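Local coordinates for protein beta-galactosidase (PDB 3OG2) that probably hydrolyses terminal non-reducing beta-D-galactose residues in beta-D-galactosides, as a glycoside hydrolase of family 35, at residues A[422-427]-A[440-445]; A[465-470]-A[483-488]; A[493-498]-A[529-534]. All coordinates share one frame; numbering follows the deposited sequence.

How the interactions relate
All three interactions belong to the second domain of this family 35 enzyme and lie away from the galactose-binding residues, so they illustrate how a beta-rich domain is held together, not how substrate is bound. Interactions 2 and 3 are the closest pair, with centres about 7 Å apart, because strands 462-467 and 492-497 are neighbours in one sheet; Tyr466 OH lies 2.5 Å from Glu494 OE2, and Thr468 OG1 2.8 Å from His493 ND1, both probable hydrogen bonds. Interaction 1 sits about 13 Å from interaction 2 and about 12 Å from interaction 3, centre to centre. It packs on interaction 2 through Leu443 and Thr468, and Gly440 O receives a weak hydrogen bond from Gln530 NE2.

Interaction 1 (A[422-427]-A[440-445])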
loop_
_atom_site.group_PDB
_atom_site.type_symbol
_atom_site.label_atom_id
_atom_site.label_comp_id
_atom_site.label_asym_id
_atom_site.label_seq_id
_atom_site.Cartn_x
_atom_site.Cartn_y
_atom_site.Cartn_z
ATOM N N SER A 422 8.237 -29.415 -21.050
ATOM C CA SER A 422 8.557 -30.692 -20.426
ATOM C C SER A 422 10.050 -30.790 -20.241
ATOM O O SER A 422 10.809 -30.448 -21.149
ATOM C CB SER A 422 8.139 -31.836 -21.355
ATOM O OG SER A 422 6.710 -31.767 -21.544
ATOM N N TYR A 423 10.508 -31.238 -19.071
ATOM C CA TYR A 423 11.927 -31.256 -18.809
ATOM C C TYR A 423 12.258 -32.298 -17.746
ATOM O O TYR A 423 11.355 -32.841 -17.077
ATOM C CB TYR A 423 12.383 -29.848 -18.378
ATOM C CG TYR A 423 11.948 -29.386 -17.017
ATOM C CD1 TYR A 423 10.647 -28.928 -16.830
ATOM C CD2 TYR A 423 12.800 -29.393 -15.909
ATOM C CE1 TYR A 423 10.211 -28.483 -15.580
ATOM C CE2 TYR A 423 12.383 -28.941 -14.656
ATOM C CZ TYR A 423 11.078 -28.488 -14.511
ATOM O OH TYR A 423 10.672 -28.083 -13.255
ATOM N N THR A 424 13.557 -32.531 -17.602
ATOM C CA THR A 424 14.103 -33.259 -16.497
ATOM C C THR A 424 15.259 -32.430 -15.951
ATOM O O THR A 424 15.711 -31.500 -16.636
ATOM C CB THR A 424 14.596 -34.674 -16.893
ATOM O OG1 THR A 424 15.670 -34.457 -17.783
ATOM C CG2 THR A 424 13.486 -35.493 -17.579
ATOM N N VAL A 425 15.712 -32.762 -14.741
ATOM C CA VAL A 425 16.881 -32.033 -14.192
ATOM C C VAL A 425 17.954 -33.029 -13.808
ATOM O O VAL A 425 17.710 -34.209 -13.551
ATOM C CB VAL A 425 16.531 -31.132 -12.976
ATOM C CG1 VAL A 425 15.643 -29.990 -13.434
ATOM C CG2 VAL A 425 15.840 -31.957 -11.927
ATOM N N LYS A 426 19.184 -32.554 -13.749
ATOM C CA LYS A 426 20.316 -33.342 -13.269
ATOM C C LYS A 426 20.938 -32.492 -12.160
ATOM O O LYS A 426 21.515 -31.423 -12.458
ATOM C CB LYS A 426 21.309 -33.673 -14.400
ATOM C CG LYS A 426 22.448 -34.511 -13.874
ATOM C CD LYS A 426 23.380 -35.027 -14.967
ATOM C CE LYS A 426 23.929 -36.356 -14.437
ATOM N NZ LYS A 426 23.258 -36.803 -13.162
ATOM N N LEU A 427 20.777 -32.905 -10.888
ATOM C CA LEU A 427 21.101 -32.026 -9.762
ATOM C C LEU A 427 22.148 -32.692 -8.883
ATOM O O LEU A 427 22.127 -33.918 -8.711
ATOM C CB LEU A 427 19.863 -31.727 -8.889
ATOM C CG LEU A 427 18.700 -31.077 -9.638
ATOM C CD1 LEU A 427 17.514 -30.823 -8.722
ATOM C CD2 LEU A 427 19.087 -29.768 -10.314
ATOM N N GLY A 440 11.284 -42.329 -13.719
ATOM C CA GLY A 440 10.689 -42.179 -15.037
ATOM C C GLY A 440 9.743 -41.000 -15.160
ATOM O O GLY A 440 9.189 -40.518 -14.153
ATOM N N GLY A 441 9.535 -40.485 -16.385
ATOM C CA GLY A 441 8.610 -39.412 -16.603
ATOM C C GLY A 441 9.307 -38.073 -16.630
ATOM O O GLY A 441 10.487 -37.939 -16.331
ATOM N N SER A 442 8.516 -37.076 -17.011
ATOM C CA SER A 442 9.002 -35.709 -17.203
ATOM C C SER A 442 8.303 -34.747 -16.258
ATOM O O SER A 442 7.131 -34.946 -15.956
ATOM C CB SER A 442 8.747 -35.158 -18.634
ATOM O OG SER A 442 9.482 -35.909 -19.577
ATOM N N LEU A 443 9.057 -33.753 -15.809
ATOM C CA LEU A 443 8.493 -32.602 -15.138
ATOM C C LEU A 443 7.865 -31.642 -16.125
ATOM O O LEU A 443 8.235 -31.642 -17.313
ATOM C CB LEU A 443 9.615 -31.849 -14.418
ATOM C CG LEU A 443 10.416 -32.761 -13.480
ATOM C CD1 LEU A 443 11.618 -32.002 -12.930
ATOM C CD2 LEU A 443 9.619 -33.370 -12.338
ATOM N N THR A 444 6.963 -30.806 -15.636
ATOM C CA THR A 444 6.249 -29.832 -16.449
ATOM C C THR A 444 6.420 -28.456 -15.839
ATOM O O THR A 444 6.289 -28.282 -14.621
ATOM C CB THR A 444 4.712 -30.169 -16.464
ATOM O OG1 THR A 444 4.557 -31.452 -17.103
ATOM C CG2 THR A 444 3.909 -29.149 -17.263
ATOM N N LEU A 445 6.696 -27.478 -16.685
ATOM C CA LEU A 445 6.688 -26.051 -16.280
ATOM C C LEU A 445 5.623 -25.399 -17.162
ATOM O O LEU A 445 5.849 -25.261 -18.392
ATOM C CB LEU A 445 8.078 -25.408 -16.400
ATOM C CG LEU A 445 8.107 -23.987 -15.791
ATOM C CD1 LEU A 445 8.077 -24.055 -14.285
ATOM C CD2 LEU A 445 9.339 -23.244 -16.289
HETATM O O HOH W 1 5.622 -32.867 -19.113
HETATM O O HOH W 2 8.020 -28.868 -12.455
#
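The Tyr423 ring has Leu443 over one face and Leu445 at its edge. Leu443 CB stands 3.7 Å from the centroid of the Tyr423 ring, 17° off the normal, a CH-pi contact displaced toward the rim, while Leu443 CD1 reaches Tyr423 CE2 at 3.6 Å. In the ring plane lie Leu445 N and, from the same strand as the tyrosine, Val425 CG1. Leu445 CB adds an apolar touch to Tyr423 CE1 at 3.8 Å. With chi1 at 71°, Tyr423 CG lies between the backbone N and carbonyl carbon of its own residue, which swings the ring back over the neighbouring strand and onto Leu443. The main chains of the same two residues are joined in an antiparallel hydrogen-bonded pair: Tyr423 N meets Leu443 O at 2.9 Å and Leu443 N meets Tyr423 O at 2.8 Å. This pairing places 443-445 as an outer strand of a small three-stranded antiparallel sheet in which 421-427 is the middle strand and 434-436 the other flank. The phenol oxygen has two partners, His453 NE2 and a water that also donates to Thr444 O. On the opposite face of the sheet, where Ser422 and Thr444 form the next pair, a second water lies 2.9 Å from Ser422 OG and 2.7 Å from Thr444 OG1, joining two side chains that do not touch directly.

Interaction 2 (A[465-470]-A[483-488])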
loop_
_atom_site.group_PDB
_atom_site.type_symbol
_atom_site.label_atom_id
_atom_site.label_comp_id
_atom_site.label_asym_id
_atom_site.label_seq_id
_atom_site.Cartn_x
_atom_site.Cartn_y
_atom_site.Cartn_z
ATOM N N LEU A 465 16.526 -35.949 0.108
ATOM C CA LEU A 465 17.668 -36.005 -0.814
ATOM C C LEU A 465 17.390 -35.091 -1.983
ATOM O O LEU A 465 18.298 -34.359 -2.415
ATOM C CB LEU A 465 17.845 -37.460 -1.209
ATOM C CG LEU A 465 19.008 -37.656 -2.192
ATOM C CD1 LEU A 465 20.311 -37.409 -1.445
ATOM C CD2 LEU A 465 18.957 -39.051 -2.806
ATOM N N TYR A 466 16.139 -35.082 -2.472
ATOM C CA TYR A 466 15.744 -34.046 -3.438
ATOM C C TYR A 466 14.227 -33.929 -3.394
ATOM O O TYR A 466 13.548 -34.876 -2.974
ATOM C CB TYR A 466 16.228 -34.321 -4.858
ATOM C CG TYR A 466 15.747 -35.662 -5.405
ATOM C CD1 TYR A 466 14.512 -35.815 -6.016
ATOM C CD2 TYR A 466 16.573 -36.796 -5.307
ATOM C CE1 TYR A 466 14.057 -37.038 -6.532
ATOM C CE2 TYR A 466 16.121 -38.019 -5.806
ATOM C CZ TYR A 466 14.888 -38.126 -6.413
ATOM O OH TYR A 466 14.521 -39.388 -6.856
ATOM N N SER A 467 13.749 -32.819 -3.906
ATOM C CA SER A 467 12.325 -32.738 -4.246
ATOM C C SER A 467 12.128 -31.818 -5.435
ATOM O O SER A 467 12.731 -30.714 -5.444
ATOM C CB SER A 467 11.532 -32.183 -3.059
ATOM O OG SER A 467 10.147 -32.075 -3.428
ATOM N N THR A 468 11.312 -32.242 -6.390
ATOM C CA THR A 468 10.928 -31.359 -7.468
ATOM C C THR A 468 9.685 -30.581 -7.048
ATOM O O THR A 468 9.509 -29.405 -7.428
ATOM C CB THR A 468 10.639 -32.102 -8.775
ATOM O OG1 THR A 468 9.491 -32.950 -8.595
ATOM C CG2 THR A 468 11.791 -33.045 -9.153
ATOM N N ALA A 469 8.828 -31.188 -6.229
ATOM C CA ALA A 469 7.676 -30.416 -5.749
ATOM C C ALA A 469 8.113 -29.348 -4.775
ATOM O O ALA A 469 9.112 -29.529 -4.060
ATOM C CB ALA A 469 6.743 -31.419 -5.037
ATOM N N GLU A 470 7.343 -28.271 -4.716
ATOM C CA GLU A 470 7.705 -27.168 -3.849
ATOM C C GLU A 470 7.228 -27.401 -2.436
ATOM O O GLU A 470 6.236 -28.086 -2.185
ATOM C CB GLU A 470 7.119 -25.878 -4.476
ATOM C CG GLU A 470 7.882 -25.600 -5.799
ATOM C CD GLU A 470 7.545 -24.270 -6.422
ATOM O OE1 GLU A 470 6.443 -24.150 -7.041
ATOM O OE2 GLU A 470 8.406 -23.357 -6.278
ATOM N N LEU A 483 5.414 -32.669 6.526
ATOM C CA LEU A 483 5.944 -31.948 5.377
ATOM C C LEU A 483 4.783 -31.766 4.382
ATOM O O LEU A 483 4.074 -32.746 4.129
ATOM C CB LEU A 483 7.055 -32.782 4.730
ATOM C CG LEU A 483 7.588 -32.283 3.396
ATOM C CD1 LEU A 483 8.269 -30.914 3.524
ATOM C CD2 LEU A 483 8.586 -33.307 2.825
ATOM N N VAL A 484 4.564 -30.570 3.886
ATOM C CA VAL A 484 3.512 -30.289 2.903
ATOM C C VAL A 484 4.202 -29.855 1.625
ATOM O O VAL A 484 4.945 -28.843 1.634
ATOM C CB VAL A 484 2.552 -29.191 3.386
ATOM C CG1 VAL A 484 1.451 -28.975 2.332
ATOM C CG2 VAL A 484 1.979 -29.568 4.757
ATOM N N LEU A 485 3.963 -30.616 0.563
ATOM C CA LEU A 485 4.558 -30.383 -0.753
ATOM C C LEU A 485 3.438 -30.082 -1.763
ATOM O O LEU A 485 2.310 -30.629 -1.596
ATOM C CB LEU A 485 5.258 -31.660 -1.271
ATOM C CG LEU A 485 6.421 -32.159 -0.412
ATOM C CD1 LEU A 485 7.001 -33.433 -1.014
ATOM C CD2 LEU A 485 7.495 -31.075 -0.328
ATOM N N TYR A 486 3.729 -29.270 -2.762
ATOM C CA TYR A 486 2.685 -29.019 -3.746
ATOM C C TYR A 486 3.251 -28.889 -5.151
ATOM O O TYR A 486 4.412 -28.546 -5.393
ATOM C CB TYR A 486 1.825 -27.761 -3.410
ATOM C CG TYR A 486 2.639 -26.464 -3.522
ATOM C CD1 TYR A 486 3.414 -26.041 -2.443
ATOM C CD2 TYR A 486 2.656 -25.690 -4.673
ATOM C CE1 TYR A 486 4.162 -24.866 -2.534
ATOM C CE2 TYR A 486 3.400 -24.536 -4.784
ATOM C CZ TYR A 486 4.162 -24.125 -3.686
ATOM O OH TYR A 486 4.919 -22.956 -3.792
ATOM N N GLY A 487 2.353 -29.178 -6.123
ATOM C CA GLY A 487 2.625 -28.907 -7.544
ATOM C C GLY A 487 1.390 -28.307 -8.185
ATOM O O GLY A 487 0.276 -28.474 -7.689
ATOM N N GLY A 488 1.554 -27.656 -9.316
ATOM C CA GLY A 488 0.406 -27.269 -10.140
ATOM C C GLY A 488 -0.299 -28.525 -10.603
ATOM O O GLY A 488 0.286 -29.602 -10.777
HETATM O O HOH W 3 5.078 -26.450 -7.636
#
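Glu470 and Tyr486 make the dense part of this contact. Glu470 CB lies over one face of the Tyr486 ring, 3.9 Å from its centroid and nearest to Tyr486 CZ at 3.5 Å, in a CH-pi contact offset toward the hydroxyl end. The tyrosine reaches it because chi1 of 67° folds the ring back across the adjoining chain. Two backbone hydrogen bonds fix the pair: Tyr486 N to Glu470 O at 2.8 Å and Glu470 N to Tyr486 O at 3.0 Å. Packing is looser around Leu485, whose CB is 4.1 Å from Ala469 CB and whose CD1 only grazes Ser467 OG; Ser467 OG instead donates to Ala469 O, a hydrogen bond of 2.8 Å across the bend that follows strand 462-467. The carboxylate end is the wetter side. A water donates both to Glu470 OE1, at 2.7 Å, and to Tyr486 O, whereas Glu470 OE2 takes a salt bridge from Lys309 on helix 301-313 of the catalytic barrel and a hydrogen bond from Ile452 N. The chain here leaves one sheet and starts strand 470-476, the edge strand paired with 481-487 in another; with Leu485 packed against Phe495 of the first sheet, this is consistent with the two facing sheets of a beta sandwich.

Interaction 3 (A[493-498]-A[529-534]); sequences HEFAVK and LQWTAS
Strands 493-497 and 529-532 run antiparallel, their axes at 157°, with hydrogen-bonded pairs at His493-Trp531 and Phe495-Leu529; His493 N to Trp531 O and Leu529 N to Phe495 O both measure 2.8 Å. Between them Glu494 and Gln530 form a non-hydrogen-bonded pair, their side chains together on one face of the sheet. Glu494 CG is anti to the backbone N (chi1 -170°), and the extended chain carries OE1 to Gln530 NE2 at 2.8 Å; the bond arrives on the anti side of the carboxylate and is noticeably bent. Glu494 OE2 also binds Tyr466 OH and Gln438 N, and OE1 Leu439 N, so a leucine in its place would probably leave these groups and the Gln530 amide without their carboxylate partner. On the opposite face His493, Phe495 and Trp531 form an aromatic cluster. Leu529 CB covers one face of the Phe495 ring, 4.0 Å from its centroid, and His493 CB lies over the indole, 3.7 Å from Trp531 NE1. The Phe495 and Trp531 planes stand at 82°, with Phe495 CE1 3.6 Å from Trp531 NE1. One strand pair thus presents two chemistries: a largely apolar, aromatic side, packed through Phe495 and Trp531 on strand 545-551, and a buried carboxylate ringed by donors that would be expected to stabilise its ionised form.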
loop_
_atom_site.group_PDB
_atom_site.type_symbol
_atom_site.label_atom_id
_atom_site.label_comp_id
_atom_site.label_asym_id
_atom_site.label_seq_id
_atom_site.Cartn_x
_atom_site.Cartn_y
_atom_site.Cartn_z
ATOM N N HIS A 493 5.618 -35.014 -10.084
ATOM C CA HIS A 493 6.718 -34.636 -9.194
ATOM C C HIS A 493 7.327 -35.856 -8.537
ATOM O O HIS A 493 6.704 -36.927 -8.457
ATOM C CB HIS A 493 6.189 -33.704 -8.079
ATOM C CG HIS A 493 5.977 -32.340 -8.682
ATOM N ND1 HIS A 493 7.094 -31.589 -9.000
ATOM C CD2 HIS A 493 4.895 -31.633 -9.072
ATOM C CE1 HIS A 493 6.675 -30.445 -9.536
ATOM N NE2 HIS A 493 5.360 -30.485 -9.579
ATOM N N GLU A 494 8.589 -35.700 -8.109
ATOM C CA GLU A 494 9.259 -36.795 -7.407
ATOM C C GLU A 494 10.076 -36.222 -6.257
ATOM O O GLU A 494 10.660 -35.123 -6.407
ATOM C CB GLU A 494 10.119 -37.565 -8.423
ATOM C CG GLU A 494 10.647 -38.848 -7.791
ATOM C CD GLU A 494 11.534 -39.567 -8.808
ATOM O OE1 GLU A 494 10.987 -40.266 -9.705
ATOM O OE2 GLU A 494 12.774 -39.334 -8.706
ATOM N N PHE A 495 10.134 -36.951 -5.156
ATOM C CA PHE A 495 11.025 -36.571 -4.068
ATOM C C PHE A 495 11.589 -37.858 -3.466
ATOM O O PHE A 495 11.035 -38.944 -3.640
ATOM C CB PHE A 495 10.384 -35.686 -3.009
ATOM C CG PHE A 495 9.192 -36.280 -2.312
ATOM C CD1 PHE A 495 7.940 -36.318 -2.957
ATOM C CD2 PHE A 495 9.345 -36.736 -1.021
ATOM C CE1 PHE A 495 6.838 -36.825 -2.266
ATOM C CE2 PHE A 495 8.268 -37.257 -0.342
ATOM C CZ PHE A 495 7.019 -37.283 -0.970
ATOM N N ALA A 496 12.684 -37.693 -2.754
ATOM C CA ALA A 496 13.305 -38.872 -2.173
ATOM C C ALA A 496 13.716 -38.505 -0.742
ATOM O O ALA A 496 14.225 -37.419 -0.501
ATOM C CB ALA A 496 14.511 -39.307 -2.968
ATOM N N VAL A 497 13.493 -39.428 0.167
ATOM C CA VAL A 497 13.752 -39.224 1.580
ATOM C C VAL A 497 14.847 -40.177 2.020
ATOM O O VAL A 497 14.721 -41.397 1.830
ATOM C CB VAL A 497 12.491 -39.429 2.447
ATOM C CG1 VAL A 497 12.786 -39.090 3.901
ATOM C CG2 VAL A 497 11.342 -38.551 1.918
ATOM N N LYS A 498 15.938 -39.629 2.588
ATOM C CA LYS A 498 16.975 -40.534 3.122
ATOM C C LYS A 498 16.372 -41.431 4.217
ATOM O O LYS A 498 15.420 -40.922 4.837
ATOM C CB LYS A 498 18.160 -39.745 3.684
ATOM C CG LYS A 498 18.788 -38.820 2.625
ATOM C CD LYS A 498 20.096 -38.302 3.283
ATOM C CE LYS A 498 20.749 -37.238 2.429
ATOM N NZ LYS A 498 21.684 -36.371 3.225
ATOM N N LEU A 529 9.419 -41.247 -4.035
ATOM C CA LEU A 529 7.973 -41.139 -4.193
ATOM C C LEU A 529 7.684 -40.279 -5.399
ATOM O O LEU A 529 8.240 -39.207 -5.503
ATOM C CB LEU A 529 7.327 -40.470 -2.959
ATOM C CG LEU A 529 7.488 -41.268 -1.654
ATOM C CD1 LEU A 529 8.794 -40.822 -0.942
ATOM C CD2 LEU A 529 6.340 -41.110 -0.683
ATOM N N GLN A 530 6.817 -40.750 -6.280
ATOM C CA GLN A 530 6.368 -40.005 -7.433
ATOM C C GLN A 530 4.861 -39.772 -7.315
ATOM O O GLN A 530 4.121 -40.661 -6.867
ATOM C CB GLN A 530 6.683 -40.810 -8.700
ATOM C CG GLN A 530 6.841 -39.945 -9.921
ATOM C CD GLN A 530 7.430 -40.773 -11.049
ATOM O OE1 GLN A 530 6.631 -41.509 -11.583
ATOM N NE2 GLN A 530 8.688 -40.623 -11.339
ATOM N N TRP A 531 4.372 -38.608 -7.739
ATOM C CA TRP A 531 2.951 -38.386 -7.644
ATOM C C TRP A 531 2.602 -37.341 -8.696
ATOM O O TRP A 531 3.485 -36.542 -9.066
ATOM C CB TRP A 531 2.584 -37.911 -6.240
ATOM C CG TRP A 531 3.438 -36.741 -5.734
ATOM C CD1 TRP A 531 4.754 -36.583 -5.399
ATOM C CD2 TRP A 531 2.930 -35.423 -5.493
ATOM N NE1 TRP A 531 5.038 -35.283 -4.978
ATOM C CE2 TRP A 531 3.967 -34.534 -5.014
ATOM C CE3 TRP A 531 1.600 -34.902 -5.638
ATOM C CZ2 TRP A 531 3.767 -33.197 -4.688
ATOM C CZ3 TRP A 531 1.444 -33.595 -5.315
ATOM C CH2 TRP A 531 2.460 -32.781 -4.859
ATOM N N THR A 532 1.365 -37.352 -9.147
ATOM C CA THR A 532 0.916 -36.308 -10.065
ATOM C C THR A 532 -0.101 -35.442 -9.347
ATOM O O THR A 532 -1.101 -35.965 -8.844
ATOM C CB THR A 532 0.299 -36.945 -11.332
ATOM O OG1 THR A 532 1.346 -37.645 -12.021
ATOM C CG2 THR A 532 -0.222 -35.866 -12.267
ATOM N N ALA A 533 0.185 -34.148 -9.241
ATOM C CA ALA A 533 -0.670 -33.280 -8.429
ATOM C C ALA A 533 -2.060 -33.156 -9.038
ATOM O O ALA A 533 -2.277 -33.111 -10.255
ATOM C CB ALA A 533 0.036 -31.938 -8.333
ATOM N N SER A 534 -3.041 -33.111 -8.111
ATOM C CA SER A 534 -4.434 -33.020 -8.536
ATOM C C SER A 534 -5.219 -32.504 -7.366
ATOM O O SER A 534 -4.656 -32.270 -6.309
ATOM C CB SER A 534 -5.003 -34.372 -8.988
ATOM O OG SER A 534 -5.233 -35.204 -7.843
#